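Local coordinates for protein NADH-dependent FAD reductase (Streptomyces globisporus, PDB 4R82) that uses NADH to reduce FAD, supplying the freely diffusing FADH2 needed by the halogenase and monooxygenase of enediyne antibiotic C-1027 biosynthesis, at residues P59-K68 with G144-V153. Sequence-based numbering, arbitrary orientation.
With FAD (flavin-adenine dinucleotide), chain K; NAD (nicotinamide-adenine-dinucleotide), chain D; ACT (acetate ion), chain I.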
loop_
_atom_site.group_PDB
_atom_site.type_symbol
_atom_site.label_atom_id
_atom_site.label_comp_id
_atom_site.label_asym_id
_atom_site.label_seq_id
_atom_site.Cartn_x
_atom_site.Cartn_y
_atom_site.Cartn_z
ATOM N N PRO A 59 -17.943 -3.100 -4.175
ATOM C CA PRO A 59 -17.527 -2.573 -5.485
ATOM C C PRO A 59 -16.019 -2.626 -5.657
ATOM O O PRO A 59 -15.299 -2.715 -4.657
ATOM C CB PRO A 59 -18.000 -1.114 -5.442
ATOM C CG PRO A 59 -18.038 -0.777 -3.979
ATOM C CD PRO A 59 -18.490 -2.042 -3.307
ATOM N N PRO A 60 -15.534 -2.588 -6.904
ATOM C CA PRO A 60 -14.087 -2.657 -7.112
ATOM C C PRO A 60 -13.456 -1.309 -6.775
ATOM O O PRO A 60 -13.602 -0.345 -7.541
ATOM C CB PRO A 60 -13.954 -2.972 -8.603
ATOM C CG PRO A 60 -15.241 -2.491 -9.218
ATOM C CD PRO A 60 -16.295 -2.641 -8.166
ATOM N N LEU A 61 -12.762 -1.248 -5.643
ATOM C CA LEU A 61 -12.229 0.031 -5.154
ATOM C C LEU A 61 -10.736 0.000 -4.895
ATOM O O LEU A 61 -10.195 -1.018 -4.462
ATOM C CB LEU A 61 -12.910 0.456 -3.847
ATOM C CG LEU A 61 -14.431 0.554 -3.777
ATOM C CD1 LEU A 61 -14.853 0.954 -2.371
ATOM C CD2 LEU A 61 -14.931 1.562 -4.803
ATOM N N VAL A 62 -10.084 1.134 -5.158
ATOM C CA VAL A 62 -8.678 1.360 -4.793
ATOM C C VAL A 62 -8.581 2.709 -4.131
ATOM O O VAL A 62 -9.519 3.507 -4.200
ATOM C CB VAL A 62 -7.747 1.347 -6.025
ATOM C CG1 VAL A 62 -7.883 0.029 -6.758
ATOM C CG2 VAL A 62 -8.073 2.518 -6.974
ATOM N N LEU A 63 -7.454 2.980 -3.478
ATOM C CA LEU A 63 -7.249 4.320 -2.939
ATOM C C LEU A 63 -5.843 4.809 -3.228
ATOM O O LEU A 63 -4.934 4.011 -3.494
ATOM C CB LEU A 63 -7.587 4.408 -1.434
ATOM C CG LEU A 63 -6.743 3.664 -0.390
ATOM C CD1 LEU A 63 -5.419 4.386 -0.105
ATOM C CD2 LEU A 63 -7.555 3.502 0.893
ATOM N N ILE A 64 -5.691 6.129 -3.203
ATOM C CA ILE A 64 -4.384 6.764 -3.187
ATOM C C ILE A 64 -4.394 7.852 -2.118
ATOM O O ILE A 64 -5.456 8.396 -1.773
ATOM C CB ILE A 64 -4.014 7.385 -4.558
ATOM C CG1 ILE A 64 -5.112 8.345 -5.031
ATOM C CG2 ILE A 64 -3.787 6.294 -5.603
ATOM C CD1 ILE A 64 -4.784 9.016 -6.371
ATOM N N CYS A 65 -3.212 8.180 -1.601
ATOM C CA CYS A 65 -3.086 9.253 -0.619
ATOM C C CYS A 65 -2.222 10.317 -1.248
ATOM O O CYS A 65 -1.121 10.013 -1.709
ATOM C CB CYS A 65 -2.388 8.741 0.643
ATOM S SG CYS A 65 -3.269 7.360 1.422
ATOM N N VAL A 66 -2.717 11.550 -1.267
ATOM C CA VAL A 66 -2.052 12.633 -1.980
ATOM C C VAL A 66 -1.873 13.821 -1.055
ATOM O O VAL A 66 -2.835 14.288 -0.427
ATOM C CB VAL A 66 -2.856 13.054 -3.232
ATOM C CG1 VAL A 66 -2.174 14.201 -3.960
ATOM C CG2 VAL A 66 -3.008 11.868 -4.177
ATOM N N GLY A 67 -0.642 14.313 -0.963
ATOM C CA GLY A 67 -0.340 15.447 -0.113
ATOM C C GLY A 67 -1.176 16.664 -0.445
ATOM O O GLY A 67 -1.398 16.986 -1.623
ATOM N N LYS A 68 -1.635 17.355 0.592
ATOM C CA LYS A 68 -2.510 18.504 0.397
ATOM C C LYS A 68 -1.885 19.641 -0.408
ATOM O O LYS A 68 -2.600 20.411 -1.041
ATOM C CB LYS A 68 -3.013 19.015 1.745
ATOM C CG LYS A 68 -4.059 18.111 2.371
ATOM C CD LYS A 68 -4.365 18.569 3.774
ATOM C CE LYS A 68 -5.484 17.760 4.377
ATOM N NZ LYS A 68 -5.730 18.172 5.792
ATOM N N GLY A 144 -4.893 13.309 7.561
ATOM C CA GLY A 144 -3.839 14.129 8.133
ATOM C C GLY A 144 -3.366 15.152 7.122
ATOM O O GLY A 144 -4.161 15.984 6.663
ATOM N N ASP A 145 -2.081 15.099 6.763
ATOM C CA ASP A 145 -1.540 16.061 5.802
ATOM C C ASP A 145 -1.739 15.602 4.359
ATOM O O ASP A 145 -1.252 16.242 3.421
ATOM C CB ASP A 145 -0.067 16.427 6.103
ATOM C CG ASP A 145 0.887 15.220 6.115
ATOM O OD1 ASP A 145 0.585 14.177 5.512
ATOM O OD2 ASP A 145 1.988 15.346 6.729
ATOM N N HIS A 146 -2.468 14.498 4.197
ATOM C CA HIS A 146 -2.834 13.984 2.885
ATOM C C HIS A 146 -4.342 13.900 2.829
ATOM O O HIS A 146 -5.019 13.922 3.865
ATOM C CB HIS A 146 -2.272 12.576 2.657
ATOM C CG HIS A 146 -0.810 12.536 2.335
ATOM N ND1 HIS A 146 0.144 13.186 3.092
ATOM C CD2 HIS A 146 -0.135 11.894 1.352
ATOM C CE1 HIS A 146 1.339 12.955 2.580
ATOM N NE2 HIS A 146 1.198 12.176 1.521
ATOM N N THR A 147 -4.860 13.782 1.613
ATOM C CA THR A 147 -6.248 13.399 1.400
ATOM C C THR A 147 -6.240 12.004 0.797
ATOM O O THR A 147 -5.398 11.681 -0.050
ATOM C CB THR A 147 -6.956 14.354 0.445
ATOM O OG1 THR A 147 -7.006 15.661 1.024
ATOM C CG2 THR A 147 -8.389 13.883 0.177
ATOM N N ILE A 148 -7.153 11.163 1.276
ATOM C CA ILE A 148 -7.302 9.802 0.776
ATOM C C ILE A 148 -8.382 9.843 -0.291
ATOM O O ILE A 148 -9.517 10.212 0.000
ATOM C CB ILE A 148 -7.731 8.868 1.915
ATOM C CG1 ILE A 148 -6.655 8.871 3.013
ATOM C CG2 ILE A 148 -7.970 7.444 1.409
ATOM C CD1 ILE A 148 -7.096 8.193 4.310
ATOM N N PHE A 149 -8.029 9.493 -1.526
ATOM C CA PHE A 149 -9.001 9.471 -2.623
ATOM C C PHE A 149 -9.369 8.033 -2.899
ATOM O O PHE A 149 -8.510 7.231 -3.280
ATOM C CB PHE A 149 -8.401 10.092 -3.897
ATOM C CG PHE A 149 -8.138 11.568 -3.791
ATOM C CD1 PHE A 149 -6.927 12.041 -3.292
ATOM C CD2 PHE A 149 -9.095 12.486 -4.198
ATOM C CE1 PHE A 149 -6.683 13.405 -3.194
ATOM C CE2 PHE A 149 -8.861 13.853 -4.094
ATOM C CZ PHE A 149 -7.654 14.314 -3.596
ATOM N N LEU A 150 -10.642 7.711 -2.706
ATOM C CA LEU A 150 -11.145 6.365 -2.942
ATOM C C LEU A 150 -11.802 6.366 -4.313
ATOM O O LEU A 150 -12.720 7.157 -4.570
ATOM C CB LEU A 150 -12.174 6.013 -1.864
ATOM C CG LEU A 150 -12.755 4.596 -1.831
ATOM C CD1 LEU A 150 -11.688 3.587 -1.479
ATOM C CD2 LEU A 150 -13.913 4.513 -0.838
ATOM N N GLY A 151 -11.320 5.504 -5.204
ATOM C CA GLY A 151 -11.858 5.454 -6.549
ATOM C C GLY A 151 -12.438 4.102 -6.883
ATOM O O GLY A 151 -11.952 3.081 -6.396
ATOM N N GLU A 152 -13.482 4.101 -7.707
ATOM C CA GLU A 152 -14.043 2.849 -8.202
ATOM C C GLU A 152 -13.408 2.540 -9.556
ATOM O O GLU A 152 -13.354 3.403 -10.435
ATOM C CB GLU A 152 -15.570 2.924 -8.305
ATOM C CG GLU A 152 -16.172 1.624 -8.857
ATOM C CD GLU A 152 -17.678 1.586 -8.804
ATOM O OE1 GLU A 152 -18.278 2.477 -8.169
ATOM O OE2 GLU A 152 -18.264 0.653 -9.395
ATOM N N VAL A 153 -12.918 1.308 -9.720
ATOM C CA VAL A 153 -12.247 0.904 -10.949
ATOM C C VAL A 153 -13.289 0.752 -12.054
ATOM O O VAL A 153 -14.216 -0.058 -11.926
ATOM C CB VAL A 153 -11.511 -0.437 -10.767
ATOM C CG1 VAL A 153 -10.812 -0.839 -12.065
ATOM C CG2 VAL A 153 -10.497 -0.331 -9.618
HETATM N N1 FAD K . 3.331 12.004 -3.112
HETATM C C2 FAD K . 2.115 11.781 -2.639
HETATM O O2 FAD K . 1.305 12.863 -2.324
HETATM N N3 FAD K . 1.606 10.565 -2.457
HETATM C C4 FAD K . 2.353 9.488 -2.748
HETATM O O4 FAD K . 1.839 8.218 -2.569
HETATM C C4X FAD K . 3.680 9.661 -3.235
HETATM N N5 FAD K . 4.450 8.563 -3.511
HETATM C C5X FAD K . 5.705 8.758 -4.008
HETATM C C6 FAD K . 6.494 7.619 -4.312
HETATM C C7 FAD K . 7.790 7.804 -4.799
HETATM C C7M FAD K . 8.676 6.584 -5.140
HETATM C C8 FAD K . 8.294 9.101 -5.001
HETATM C C8M FAD K . 9.700 9.272 -5.541
HETATM C C9 FAD K . 7.512 10.227 -4.703
HETATM C C9A FAD K . 6.199 10.058 -4.201
HETATM N N10 FAD K . 5.421 11.164 -3.911
HETATM C C10 FAD K . 4.164 10.955 -3.426
HETATM C "C1'" FAD K . 5.904 12.536 -4.086
HETATM C "C2'" FAD K . 5.476 13.169 -5.395
HETATM O "O2'" FAD K . 5.700 12.236 -6.441
HETATM C "C3'" FAD K . 6.368 14.373 -5.672
HETATM O "O3'" FAD K . 7.720 13.980 -5.534
HETATM C "C4'" FAD K . 6.138 15.454 -4.661
HETATM O "O4'" FAD K . 4.758 15.563 -4.439
HETATM C "C5'" FAD K . 6.772 16.797 -5.100
HETATM O "O5'" FAD K . 6.063 17.455 -6.164
HETATM P P FAD K . 4.435 17.663 -6.142
HETATM O O1P FAD K . 4.036 18.936 -6.877
HETATM O O2P FAD K . 3.983 17.756 -4.703
HETATM O O3P FAD K . 3.793 16.480 -6.824
HETATM P PA NAD D . 13.373 11.541 -2.979
HETATM O O1A NAD D . 14.121 11.159 -1.702
HETATM O O2A NAD D . 13.889 12.863 -3.512
HETATM O O5B NAD D . 11.834 11.685 -2.698
HETATM C C5B NAD D . 11.186 12.726 -3.324
HETATM C C4B NAD D . 10.038 13.296 -2.640
HETATM O O4B NAD D . 9.051 12.329 -2.609
HETATM C C3B NAD D . 10.350 13.625 -1.235
HETATM O O3B NAD D . 10.133 14.991 -1.112
HETATM C C2B NAD D . 9.364 12.903 -0.427
HETATM O O2B NAD D . 8.895 13.670 0.633
HETATM C C1B NAD D . 8.305 12.628 -1.408
HETATM N N9A NAD D . 7.401 11.513 -1.085
HETATM C C8A NAD D . 7.651 10.185 -1.132
HETATM N N7A NAD D . 6.562 9.508 -0.730
HETATM C C5A NAD D . 5.602 10.427 -0.440
HETATM C C6A NAD D . 4.286 10.360 0.005
HETATM N N6A NAD D . 3.702 9.131 0.250
HETATM N N1A NAD D . 3.598 11.503 0.197
HETATM C C2A NAD D . 4.132 12.710 -0.028
HETATM N N3A NAD D . 5.406 12.801 -0.449
HETATM C C4A NAD D . 6.136 11.689 -0.672
HETATM O O3 NAD D . 13.578 10.416 -4.076
HETATM C C ACT I . -7.116 13.828 10.036
HETATM O O ACT I . -6.640 13.793 11.194
HETATM O OXT ACT I . -7.466 12.728 9.562
HETATM C CH3 ACT I . -7.261 15.104 9.262
HETATM O O HOH W 1 -6.991 15.578 5.946
#
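G67 CA makes a CH-pi contact with the imidazole of H146, standing over the ring face 3.8 Å from the centroid and 6° off the normal. CG of H146 lies anti to its carbonyl carbon (chi1 -77°), which helps put the ring against G67. NE2 of H146 donates to NAD N1A, in the adenine, at 2.8 Å. D145 OD1 accepts from H146 ND1 at 2.7 Å, which helps fix the ring's rotation. D145 OD2 is bound by backbone N-H groups of L57 and S58 of the second subunit. From over the same ring face, near its rim, G67 N donates to FAD O2 at 2.8 Å, and C65 O accepts from FAD N3 at 2.9 Å. K68 stretches out its chain so that NZ meets G144 O at 2.8 Å. Paired backbone bonds join V62 with G151, I64 with F149 and V66 with T147. On the face with I64, V66 CB touches F149 CE1 at 3.8 Å, and helix 71-78 covers this cluster through L76. On the other face, C65 SG packs on I148 CG1. These are neighbouring antiparallel strands of the flavin reductase-like barrel, and their C65-G67 and H146 end forms part of the flavin and NAD site.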